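Local coordinates for protein glutamate--cysteine ligase GshA (Methylobacillus flagellatus KT, PDB 3K1T) that probably joins glutamate to cysteine through a gamma-glutamyl peptide bond, at residues F212-D216 and L233-F237. Residues are numbered along the deposited sequence; the frame is centred on the assembly and turned at random.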
ATOM      1  N   PHE A 212       0.782 -23.251  17.868  1.00 15.24           N
ATOM      2  CA  PHE A 212       1.246 -24.309  16.950  1.00 15.21           C
ATOM      3  C   PHE A 212       0.057 -25.064  16.365  1.00 14.81           C
ATOM      4  O   PHE A 212       0.070 -25.413  15.207  1.00 14.24           O
ATOM      5  CB  PHE A 212       2.230 -25.241  17.661  1.00 15.24           C
ATOM      6  CG  PHE A 212       3.412 -24.496  18.260  1.00 18.00           C
ATOM      7  CD1 PHE A 212       4.481 -24.120  17.482  1.00 21.54           C
ATOM      8  CD2 PHE A 212       3.378 -24.040  19.574  1.00 23.08           C
ATOM      9  CE1 PHE A 212       5.576 -23.396  18.018  1.00 20.82           C
ATOM     10  CE2 PHE A 212       4.461 -23.291  20.115  1.00 24.33           C
ATOM     11  CZ  PHE A 212       5.567 -22.995  19.310  1.00 24.69           C
ATOM     12  N   THR A 213      -0.980 -25.281  17.167  1.00 14.59           N
ATOM     13  CA  THR A 213      -2.221 -25.895  16.714  0.50 14.25           C
ATOM     14  C   THR A 213      -2.914 -25.018  15.662  1.00 14.53           C
ATOM     15  O   THR A 213      -3.452 -25.506  14.672  1.00 14.37           O
ATOM     16  CB  THR A 213      -3.182 -26.140  17.914  0.50 14.87           C
ATOM     17  OG1 THR A 213      -2.519 -26.938  18.905  0.50 14.40           O
ATOM     18  CG2 THR A 213      -4.454 -26.843  17.465  0.50 13.03           C
ATOM     19  N   ALA A 214      -2.908 -23.705  15.885  1.00 14.37           N
ATOM     20  CA  ALA A 214      -3.568 -22.792  14.957  1.00 14.63           C
ATOM     21  C   ALA A 214      -2.843 -22.815  13.591  1.00 13.52           C
ATOM     22  O   ALA A 214      -3.487 -22.864  12.556  1.00 12.76           O
ATOM     23  CB  ALA A 214      -3.649 -21.329  15.526  1.00 13.98           C
ATOM     24  N   TYR A 215      -1.513 -22.845  13.605  1.00 12.47           N
ATOM     25  CA  TYR A 215      -0.744 -22.935  12.369  1.00 12.36           C
ATOM     26  C   TYR A 215      -0.977 -24.299  11.668  1.00 12.99           C
ATOM     27  O   TYR A 215      -1.186 -24.337  10.467  1.00 11.64           O
ATOM     28  CB  TYR A 215       0.737 -22.641  12.611  1.00 12.38           C
ATOM     29  CG  TYR A 215       1.537 -22.593  11.325  1.00 12.52           C
ATOM     30  CD1 TYR A 215       1.318 -21.584  10.390  1.00 11.47           C
ATOM     31  CD2 TYR A 215       2.492 -23.553  11.041  1.00 11.87           C
ATOM     32  CE1 TYR A 215       2.036 -21.534   9.198  1.00 12.53           C
ATOM     33  CE2 TYR A 215       3.223 -23.522   9.845  1.00 11.12           C
ATOM     34  CZ  TYR A 215       2.998 -22.498   8.933  1.00 10.50           C
ATOM     35  OH  TYR A 215       3.699 -22.472   7.742  1.00 12.04           O
ATOM     36  N   ASP A 216      -1.043 -25.401  12.428  1.00 12.79           N
ATOM     37  CA  ASP A 216      -1.456 -26.677  11.860  1.00 13.72           C
ATOM     38  C   ASP A 216      -2.763 -26.579  11.081  1.00 14.37           C
ATOM     39  O   ASP A 216      -2.862 -27.082   9.964  1.00 13.22           O
ATOM     40  CB  ASP A 216      -1.671 -27.758  12.938  1.00 13.66           C
ATOM     41  CG  ASP A 216      -0.398 -28.336  13.511  1.00 16.57           C
ATOM     42  OD1 ASP A 216       0.722 -28.024  13.064  1.00 16.59           O
ATOM     43  OD2 ASP A 216      -0.550 -29.207  14.430  1.00 19.62           O
ATOM     44  N   LEU A 233       6.118 -27.043   5.047  1.00 13.60           N
ATOM     45  CA  LEU A 233       5.783 -25.733   5.579  1.00 14.40           C
ATOM     46  C   LEU A 233       5.662 -25.709   7.110  1.00 14.12           C
ATOM     47  O   LEU A 233       5.441 -24.657   7.687  1.00 13.94           O
ATOM     48  CB  LEU A 233       4.420 -25.314   5.023  1.00 14.95           C
ATOM     49  CG  LEU A 233       4.255 -25.066   3.536  1.00 18.33           C
ATOM     50  CD1 LEU A 233       2.775 -24.928   3.176  1.00 20.14           C
ATOM     51  CD2 LEU A 233       5.052 -23.808   3.177  1.00 19.25           C
ATOM     52  N   ASN A 234       5.732 -26.862   7.775  1.00 13.93           N
ATOM     53  CA  ASN A 234       5.269 -26.948   9.155  1.00 13.49           C
ATOM     54  C   ASN A 234       6.108 -27.908  10.007  1.00 13.77           C
ATOM     55  O   ASN A 234       6.147 -29.094   9.724  1.00 15.10           O
ATOM     56  CB  ASN A 234       3.801 -27.392   9.142  1.00 13.20           C
ATOM     57  CG  ASN A 234       3.117 -27.233  10.500  1.00 14.22           C
ATOM     58  OD1 ASN A 234       3.690 -26.671  11.450  1.00 14.35           O
ATOM     59  ND2 ASN A 234       1.911 -27.739  10.593  1.00 14.34           N
ATOM     60  N   PRO A 235       6.754 -27.404  11.074  1.00 13.71           N
ATOM     61  CA  PRO A 235       7.479 -28.367  11.935  1.00 13.91           C
ATOM     62  C   PRO A 235       6.512 -29.231  12.755  1.00 13.29           C
ATOM     63  O   PRO A 235       5.470 -28.731  13.215  1.00 13.44           O
ATOM     64  CB  PRO A 235       8.302 -27.458  12.876  1.00 14.12           C
ATOM     65  CG  PRO A 235       8.233 -26.068  12.273  1.00 14.39           C
ATOM     66  CD  PRO A 235       6.894 -26.026  11.569  1.00 13.38           C
ATOM     67  N   TYR A 236       6.859 -30.501  12.976  1.00 12.39           N
ATOM     68  CA  TYR A 236       6.099 -31.334  13.907  1.00 12.28           C
ATOM     69  C   TYR A 236       6.258 -30.757  15.309  1.00 12.58           C
ATOM     70  O   TYR A 236       7.266 -30.106  15.633  1.00 12.85           O
ATOM     71  CB  TYR A 236       6.643 -32.770  13.919  1.00 12.77           C
ATOM     72  CG  TYR A 236       6.389 -33.595  12.676  1.00 11.54           C
ATOM     73  CD1 TYR A 236       5.112 -33.700  12.131  1.00 14.80           C
ATOM     74  CD2 TYR A 236       7.432 -34.291  12.062  1.00 11.65           C
ATOM     75  CE1 TYR A 236       4.875 -34.497  11.007  1.00 16.40           C
ATOM     76  CE2 TYR A 236       7.214 -35.089  10.977  1.00 12.64           C
ATOM     77  CZ  TYR A 236       5.938 -35.199  10.446  1.00 14.55           C
ATOM     78  OH  TYR A 236       5.722 -35.994   9.348  1.00 16.18           O
ATOM     79  N   PHE A 237       5.281 -31.015  16.161  1.00 13.68           N
ATOM     80  CA  PHE A 237       5.433 -30.685  17.583  1.00 13.74           C
ATOM     81  C   PHE A 237       4.648 -31.635  18.501  1.00 13.68           C
ATOM     82  O   PHE A 237       3.775 -32.392  18.074  1.00 13.12           O
ATOM     83  CB  PHE A 237       5.067 -29.214  17.857  1.00 14.05           C
ATOM     84  CG  PHE A 237       3.592 -28.957  17.994  1.00 14.28           C
ATOM     85  CD1 PHE A 237       2.783 -28.866  16.878  1.00 16.10           C
ATOM     86  CD2 PHE A 237       3.009 -28.826  19.250  1.00 16.62           C
ATOM     87  CE1 PHE A 237       1.402 -28.669  16.991  1.00 15.78           C
ATOM     88  CE2 PHE A 237       1.618 -28.630  19.368  1.00 17.46           C
ATOM     89  CZ  PHE A 237       0.826 -28.558  18.238  1.00 15.59           C
TER
HETATM   90  O   HOH W   1       2.748 -25.717  13.892  1.00 13.12           O
HETATM   91  O   HOH W   2       2.854 -29.645  13.293  1.00 14.88           O
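With CG of Tyr215 anti to the backbone N (chi1 -174°) and CG of Asn234 likewise (chi1 -168°), phenol and amide reach across between the helix and the loop and run alongside one another head to tail, their planes 85° apart. The Tyr215 hydroxyl donates to Leu233 O at 2.8 Å, coming in tilted from the carbonyl plane, while Asn234 OD1 lies at the ring edge, 3.4 Å from CD2. The other end of the amide serves Asp216: ND2 of Asn234 gives a fairly straight bond of 2.8 Å to OD1, met on the anti side of the carboxylate and somewhat out of its plane. These pairs illustrate how a helix, here 210-226, can be tied back to the connection that follows it and leads into strand 237-241, an outer strand, within this chain, of a four-stranded antiparallel sheet. One water lies within hydrogen-bonding distance of Phe212 O and Asn234 OD1; a second joins Asp216 OD1 to Pro235 O. The Tyr215 ring also packs on Val408 and Leu411 of helix 398-421. A phenylalanine in place of Tyr215 would probably leave Leu233 O without this donor. Where the strand begins, Phe237 turns one ring face to Phe212 CB, a CH-pi contact 3.5 Å from the centroid, and its edge to the carboxylate, with Asp216 OD2 3.3 Å from CE1.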